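Local coordinates for protein putative adenosine kinase (Schistosoma mansoni, PDB 3VAS) that probably phosphorylates adenosine, which it binds in an occluded-loop conformation, acting as an adenosine kinase of the ribokinase-like pfkB family, at residues Val188-Tyr193 against Ala216-Gln221; Phe222-Val227 against Glu249-Leu254; Asp256-Thr261 against Pro288-Asp293. One frame throughout, in Å; residues are numbered along the deposited sequence.

Three contacts follow one another along the chain without nesting or crossing, each closing a loop of 21 to 26 residues before the next begins. Contact 1 (188-193 with 216-221) joins the starts of two successive helices, with strand 209-213 between them. Contact 2 (222-227 with 249-254) picks up at the next turn and ties the start of helix 224-231 to the end of helix 241-250, across strand 236-240. Contact 3 (256-261 with 288-293) seats helix 257-267 on strand 287-293. Neighbouring contacts touch, Tyr193 on Glu226 and Leu253 on Thr261, whereas contacts 1 and 3 stay about 7 Å apart at their nearest atoms.

Contact 1. Residues Val188-Tyr193 against Ala216-Gln221; sequences VINTCY and APFLSQ
Phe218 meets Asn190 by way of its ring edge, an example of a polar atom resting on an aromatic rim instead of on a face. The two side chains come from opposite directions, and Asn190 OD1 lies in the plane of the ring, 3.4 Å from Phe218 CE1. The amide and ring planes are only 11° apart, so the groups are nearly coplanar. The ring reaches this place because its CG sits between the backbone N and the carbonyl carbon (chi1 75°), which swings it round to the side of Asn190. Such an approach sets a partly negative carbonyl oxygen against the slightly positive C-H rim, a weak but favourable pairing. One residue on, Leu219 brings its CG 3.9 Å above the plane of the Phe218 ring, offset toward its rim, and extends CD2 across the gap. Leu219 CD2 lies 3.7 Å from Asn190 OD1; its apolar partner is Ile189, whose CB is a looser 4.4 Å from Leu219 CD2. Leu219 and Ile189 are also the closest backbone pair, with CA atoms 8.1 Å apart. The short helices 189-193 and 217-221 are inclined at 63° with their axes 12.7 Å apart, too far for intimate helix packing, and long side chains span the interval. Outside the segments, Leu58 of strand 55-58 touches both Asn190 and Phe218, while Ile189 rests on Val227. The side chain of Phe218 comes within about 5 Å of bound adenosine, placing this pairing of helix starts at the margin of the nucleoside pocket, in the alternating strand-helix layout of the ribokinase fold.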
# COMPACT_ATOMS: atom_id res chain seq x y z
N VAL A 188 -0.78 -7.41 3.50
CA VAL A 188 -0.83 -8.78 2.98
C VAL A 188 -0.40 -9.81 4.02
O VAL A 188 -0.64 -11.01 3.87
CB VAL A 188 -0.01 -8.90 1.68
CG1 VAL A 188 -0.24 -10.26 1.01
CG2 VAL A 188 -0.40 -7.79 0.73
N ILE A 189 0.22 -9.34 5.10
CA ILE A 189 0.55 -10.19 6.23
C ILE A 189 -0.70 -10.94 6.73
O ILE A 189 -0.62 -12.11 7.09
CB ILE A 189 1.19 -9.38 7.38
CG1 ILE A 189 2.62 -8.97 7.00
CG2 ILE A 189 1.22 -10.19 8.68
CD1 ILE A 189 3.23 -7.91 7.89
N ASN A 190 -1.85 -10.26 6.72
CA ASN A 190 -3.10 -10.84 7.21
C ASN A 190 -3.73 -11.86 6.27
O ASN A 190 -4.55 -12.69 6.69
CB ASN A 190 -4.13 -9.74 7.50
CG ASN A 190 -3.69 -8.77 8.58
OD1 ASN A 190 -3.85 -7.56 8.44
ND2 ASN A 190 -3.14 -9.30 9.67
N THR A 191 -3.38 -11.81 4.99
CA THR A 191 -4.08 -12.63 4.00
C THR A 191 -3.23 -13.77 3.44
O THR A 191 -3.74 -14.87 3.24
CB THR A 191 -4.63 -11.77 2.84
OG1 THR A 191 -3.57 -10.99 2.27
CG2 THR A 191 -5.73 -10.84 3.33
N CYS A 192 -1.96 -13.51 3.18
CA CYS A 192 -1.10 -14.53 2.60
C CYS A 192 0.38 -14.31 2.92
O CYS A 192 1.19 -14.07 2.03
CB CYS A 192 -1.29 -14.57 1.08
SG CYS A 192 -0.52 -16.00 0.29
N TYR A 193 0.71 -14.41 4.20
CA TYR A 193 2.09 -14.19 4.62
C TYR A 193 3.06 -15.17 3.96
O TYR A 193 4.17 -14.80 3.61
CB TYR A 193 2.21 -14.27 6.15
CG TYR A 193 3.60 -13.90 6.60
CD1 TYR A 193 4.11 -12.63 6.36
CD2 TYR A 193 4.42 -14.83 7.24
CE1 TYR A 193 5.39 -12.29 6.76
CE2 TYR A 193 5.69 -14.50 7.64
CZ TYR A 193 6.17 -13.22 7.40
OH TYR A 193 7.44 -12.89 7.79
N ALA A 216 -0.05 0.20 8.23
CA ALA A 216 -0.95 0.57 9.32
C ALA A 216 -0.34 0.23 10.69
O ALA A 216 0.38 -0.76 10.82
CB ALA A 216 -2.29 -0.13 9.16
N PRO A 217 -0.65 1.05 11.71
CA PRO A 217 -0.10 0.83 13.05
C PRO A 217 -0.40 -0.56 13.63
O PRO A 217 0.47 -1.13 14.28
CB PRO A 217 -0.78 1.92 13.89
CG PRO A 217 -1.08 3.00 12.91
CD PRO A 217 -1.47 2.27 11.65
N PHE A 218 -1.59 -1.11 13.40
CA PHE A 218 -1.94 -2.40 13.99
C PHE A 218 -1.00 -3.54 13.56
O PHE A 218 -0.81 -4.50 14.30
CB PHE A 218 -3.42 -2.77 13.78
CG PHE A 218 -3.77 -3.21 12.38
CD1 PHE A 218 -3.60 -4.54 11.98
CD2 PHE A 218 -4.32 -2.32 11.47
CE1 PHE A 218 -3.94 -4.95 10.69
CE2 PHE A 218 -4.67 -2.73 10.18
CZ PHE A 218 -4.48 -4.05 9.79
N LEU A 219 -0.42 -3.41 12.37
CA LEU A 219 0.51 -4.42 11.87
C LEU A 219 1.79 -4.48 12.70
O LEU A 219 2.25 -5.56 13.06
CB LEU A 219 0.84 -4.18 10.39
CG LEU A 219 -0.31 -4.43 9.42
CD1 LEU A 219 0.01 -3.86 8.05
CD2 LEU A 219 -0.65 -5.92 9.33
N SER A 220 2.37 -3.32 13.01
CA SER A 220 3.56 -3.29 13.84
C SER A 220 3.27 -3.72 15.28
O SER A 220 4.15 -4.24 15.96
CB SER A 220 4.20 -1.90 13.84
OG SER A 220 4.76 -1.63 12.57
N GLN A 221 2.04 -3.51 15.73
CA GLN A 221 1.66 -3.84 17.10
C GLN A 221 1.33 -5.32 17.28
O GLN A 221 1.81 -5.96 18.22
CB GLN A 221 0.48 -2.99 17.56
CG GLN A 221 0.76 -1.49 17.56
CD GLN A 221 -0.50 -0.65 17.75
OE1 GLN A 221 -1.59 -1.04 17.34
NE2 GLN A 221 -0.34 0.51 18.37

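Contact 2. Residues Phe222-Val227 against Glu249-Leu254; sequences FNTKEV and EVHGLL
Thr224 and Val250 reach toward each other tip to tip, and the two branches of the threonine divide the work. Thr224 OG1 comes to 3.5 Å from Val250 CG1, while Thr224 CG2 lies 3.7 Å from that same methyl, which therefore rests against both arms. The second neighbour of the threonine methyl is His251, whose side chain arrives from the opposite direction; Thr224 CG2 meets the ring obliquely, 3.7 Å from His251 CE1 and slightly farther from NE2. The fork of Thr224 explains this division: OG1 stands beside the backbone N (chi1 -42°) and CG2 beside the carbonyl carbon. Although OG1 touches a methyl, it is hydrogen-bonded to the carbonyl O of Ser220, in the preceding helix 217-222. His251 takes part just where helix 241-250 ends in a Schellman motif, with Gly252 at positive phi as the C-prime residue. Its ring stacks on that of Tyr247 and is hydrogen-bonded at both nitrogens, ND1 to the carbonyl O of Tyr247 and NE2 to Asp228 OD2. The contact itself is thus a small van der Waals patch at the surface, whereas the polar bonds beside it fix the imidazole's rotation. With two oxygen acceptors at its two nitrogens, one a carboxylate, the ring would probably favour the doubly protonated, positively charged form.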
# COMPACT_ATOMS: atom_id res chain seq x y z
N PHE A 222 0.53 -5.88 16.37
CA PHE A 222 0.03 -7.24 16.54
C PHE A 222 0.69 -8.25 15.61
O PHE A 222 0.52 -9.46 15.78
CB PHE A 222 -1.49 -7.27 16.38
CG PHE A 222 -2.20 -6.35 17.32
CD1 PHE A 222 -2.29 -6.65 18.67
CD2 PHE A 222 -2.76 -5.17 16.86
CE1 PHE A 222 -2.93 -5.80 19.55
CE2 PHE A 222 -3.40 -4.31 17.73
CZ PHE A 222 -3.49 -4.62 19.08
N ASN A 223 1.42 -7.76 14.62
CA ASN A 223 2.13 -8.64 13.70
C ASN A 223 3.59 -8.23 13.60
O ASN A 223 4.16 -8.20 12.51
CB ASN A 223 1.47 -8.61 12.32
CG ASN A 223 0.04 -9.10 12.36
OD1 ASN A 223 -0.89 -8.30 12.47
ND2 ASN A 223 -0.14 -10.41 12.31
N THR A 224 4.16 -7.92 14.75
CA THR A 224 5.52 -7.42 14.85
C THR A 224 6.51 -8.39 14.22
O THR A 224 7.37 -7.97 13.45
CB THR A 224 5.91 -7.17 16.32
OG1 THR A 224 4.82 -6.56 17.02
CG2 THR A 224 7.13 -6.27 16.40
N LYS A 225 6.38 -9.67 14.55
CA LYS A 225 7.26 -10.71 14.01
C LYS A 225 7.29 -10.67 12.48
O LYS A 225 8.36 -10.67 11.88
CB LYS A 225 6.83 -12.10 14.51
CG LYS A 225 7.63 -13.31 13.98
CD LYS A 225 7.07 -13.84 12.65
CE LYS A 225 6.95 -15.36 12.62
NZ LYS A 225 5.66 -15.85 13.17
N GLU A 226 6.11 -10.63 11.87
CA GLU A 226 6.00 -10.62 10.41
C GLU A 226 6.56 -9.33 9.78
O GLU A 226 7.20 -9.38 8.72
CB GLU A 226 4.55 -10.83 9.95
CG GLU A 226 3.96 -12.22 10.25
CD GLU A 226 3.18 -12.27 11.55
OE1 GLU A 226 3.47 -11.46 12.46
OE2 GLU A 226 2.27 -13.11 11.67
N VAL A 227 6.31 -8.19 10.42
CA VAL A 227 6.82 -6.92 9.90
C VAL A 227 8.35 -6.92 9.90
O VAL A 227 8.98 -6.56 8.91
CB VAL A 227 6.30 -5.70 10.70
CG1 VAL A 227 7.01 -4.42 10.26
CG2 VAL A 227 4.78 -5.56 10.55
N GLU A 249 7.27 2.24 19.60
CA GLU A 249 6.80 1.87 20.93
C GLU A 249 6.96 0.37 21.19
O GLU A 249 7.47 -0.04 22.24
CB GLU A 249 5.34 2.28 21.14
CG GLU A 249 4.78 1.79 22.47
CD GLU A 249 3.34 2.19 22.70
OE1 GLU A 249 2.85 2.01 23.83
OE2 GLU A 249 2.70 2.70 21.75
N VAL A 250 6.53 -0.43 20.22
CA VAL A 250 6.63 -1.88 20.33
C VAL A 250 8.08 -2.35 20.50
O VAL A 250 8.34 -3.38 21.10
CB VAL A 250 5.95 -2.58 19.13
CG1 VAL A 250 6.14 -4.08 19.19
CG2 VAL A 250 4.48 -2.24 19.09
N HIS A 251 9.02 -1.56 19.99
CA HIS A 251 10.43 -1.92 20.07
C HIS A 251 11.19 -1.24 21.21
O HIS A 251 12.41 -1.36 21.31
CB HIS A 251 11.14 -1.67 18.73
CG HIS A 251 10.70 -2.60 17.65
ND1 HIS A 251 9.52 -2.43 16.95
CD2 HIS A 251 11.27 -3.72 17.15
CE1 HIS A 251 9.39 -3.40 16.07
NE2 HIS A 251 10.44 -4.19 16.16
N GLY A 252 10.47 -0.55 22.09
CA GLY A 252 11.11 0.10 23.22
C GLY A 252 11.88 1.37 22.87
O GLY A 252 12.67 1.86 23.69
N LEU A 253 11.67 1.90 21.67
CA LEU A 253 12.28 3.17 21.28
C LEU A 253 11.51 4.33 21.89
O LEU A 253 10.70 4.99 21.22
CB LEU A 253 12.33 3.29 19.76
CG LEU A 253 12.95 2.08 19.05
CD1 LEU A 253 12.97 2.26 17.53
CD2 LEU A 253 14.34 1.81 19.58
N LEU A 254 11.76 4.58 23.17
CA LEU A 254 10.99 5.54 23.96
C LEU A 254 11.15 7.00 23.52
O LEU A 254 10.16 7.69 23.28
CB LEU A 254 11.33 5.40 25.45

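Contact 3. Residues Asp256-Thr261 against Pro288-Asp293; sequences DTVHAT and PLLYTD
His259 and Leu290 are the nearest backbone pair, with CA atoms 7.8 Å apart where the first turns of helix 257-267 lie over strand 287-293. This is a helix seated on a sheet, in the layered alpha/beta manner of the ribokinase fold. The strand bonds in antiparallel fashion to strands 279-284 and 300-302, and on its other side Tyr291 touches helix 336-351, which places the sheet between two helices. The fit between helix and strand is made by one strand residue, Leu290, entering between two consecutive helix residues. Its CG stands anti to the carbonyl carbon (chi1 -54°) and its branched end is directed at the helix. There CD1 does most of the touching. Leu290 CD1 lies 3.8 Å from Val258 CG1, a plain apolar contact between side chains that meet at about a right angle. Leu290 CD1 also sits over a face of the His259 imidazole, 3.9 Å from the ring centroid and 19° off the ring normal, which makes a CH-pi contact, somewhat displaced toward the rim. His259 does not point straight at the strand from its CA; the ring is carried there because its CG stands beside the backbone N (chi1 -74°), laying the flat group across the leucine. Ile299, in a loop, touches both His259 and Leu290 and extends the packed patch. A polar tie lies nearby, where Arg263, further along the same helix, hydrogen-bonds through NH2 to Thr292 OG1 of the strand. The second methyl adds a looser touch on the same side of the ring: Leu290 CD2 lies 4.0 Å from both His259 CE1 and His259 NE2.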
# COMPACT_ATOMS: atom_id res chain seq x y z
N ASP A 256 12.66 10.14 21.00
CA ASP A 256 12.97 10.46 19.60
C ASP A 256 12.39 9.40 18.66
O ASP A 256 13.02 9.00 17.68
CB ASP A 256 14.49 10.58 19.41
CG ASP A 256 14.86 11.46 18.23
OD1 ASP A 256 14.09 12.39 17.91
OD2 ASP A 256 15.93 11.22 17.63
N THR A 257 11.17 8.96 18.98
CA THR A 257 10.61 7.73 18.43
C THR A 257 10.65 7.61 16.91
O THR A 257 11.08 6.58 16.38
CB THR A 257 9.17 7.50 18.95
OG1 THR A 257 9.14 7.64 20.37
CG2 THR A 257 8.69 6.10 18.58
N VAL A 258 10.23 8.66 16.21
CA VAL A 258 10.13 8.59 14.75
C VAL A 258 11.50 8.51 14.06
O VAL A 258 11.70 7.68 13.18
CB VAL A 258 9.28 9.73 14.16
CG1 VAL A 258 9.20 9.60 12.66
CG2 VAL A 258 7.87 9.70 14.77
N HIS A 259 12.43 9.37 14.48
CA HIS A 259 13.81 9.30 14.00
C HIS A 259 14.46 7.97 14.39
O HIS A 259 15.13 7.34 13.58
CB HIS A 259 14.64 10.47 14.54
CG HIS A 259 14.33 11.78 13.89
ND1 HIS A 259 15.22 12.42 13.05
CD2 HIS A 259 13.23 12.57 13.95
CE1 HIS A 259 14.68 13.55 12.62
NE2 HIS A 259 13.48 13.67 13.16
N ALA A 260 14.27 7.56 15.64
CA ALA A 260 14.83 6.30 16.13
C ALA A 260 14.31 5.10 15.34
O ALA A 260 15.06 4.17 15.05
CB ALA A 260 14.54 6.13 17.62
N THR A 261 13.03 5.13 14.98
CA THR A 261 12.43 4.06 14.20
C THR A 261 13.06 3.98 12.81
O THR A 261 13.36 2.89 12.31
CB THR A 261 10.91 4.23 14.06
OG1 THR A 261 10.29 4.04 15.34
CG2 THR A 261 10.33 3.23 13.07
N PRO A 288 7.84 17.92 6.88
CA PRO A 288 8.91 17.27 6.11
C PRO A 288 9.01 15.77 6.35
O PRO A 288 8.96 15.30 7.50
CB PRO A 288 10.17 17.96 6.62
CG PRO A 288 9.70 19.32 7.03
CD PRO A 288 8.34 19.10 7.61
N LEU A 289 9.12 15.02 5.26
CA LEU A 289 9.30 13.58 5.36
C LEU A 289 10.75 13.31 5.74
O LEU A 289 11.62 14.15 5.52
CB LEU A 289 8.94 12.89 4.03
CG LEU A 289 9.74 13.22 2.76
CD1 LEU A 289 11.00 12.38 2.66
CD2 LEU A 289 8.87 13.01 1.53
N LEU A 290 10.98 12.14 6.32
CA LEU A 290 12.32 11.73 6.72
C LEU A 290 12.79 10.60 5.82
O LEU A 290 11.99 9.75 5.41
CB LEU A 290 12.32 11.28 8.18
CG LEU A 290 11.77 12.28 9.20
CD1 LEU A 290 11.67 11.65 10.58
CD2 LEU A 290 12.62 13.55 9.24
N TYR A 291 14.08 10.58 5.52
CA TYR A 291 14.67 9.44 4.84
C TYR A 291 16.10 9.21 5.31
O TYR A 291 16.79 10.14 5.73
CB TYR A 291 14.61 9.59 3.31
CG TYR A 291 15.49 10.68 2.73
CD1 TYR A 291 16.80 10.42 2.36
CD2 TYR A 291 15.00 11.96 2.54
CE1 TYR A 291 17.61 11.41 1.81
CE2 TYR A 291 15.79 12.96 2.00
CZ TYR A 291 17.09 12.68 1.64
OH TYR A 291 17.88 13.68 1.10
N THR A 292 16.53 7.96 5.25
CA THR A 292 17.91 7.58 5.54
C THR A 292 18.14 6.23 4.90
O THR A 292 17.21 5.63 4.35
CB THR A 292 18.16 7.46 7.07
OG1 THR A 292 19.56 7.27 7.33
CG2 THR A 292 17.37 6.29 7.65
N ASP A 293 19.37 5.75 4.94
CA ASP A 293 19.66 4.38 4.56
C ASP A 293 20.74 3.80 5.48
O ASP A 293 21.36 4.54 6.25
CB ASP A 293 20.07 4.28 3.09
CG ASP A 293 21.26 5.14 2.76
OD1 ASP A 293 22.40 4.66 2.94
OD2 ASP A 293 21.06 6.29 2.33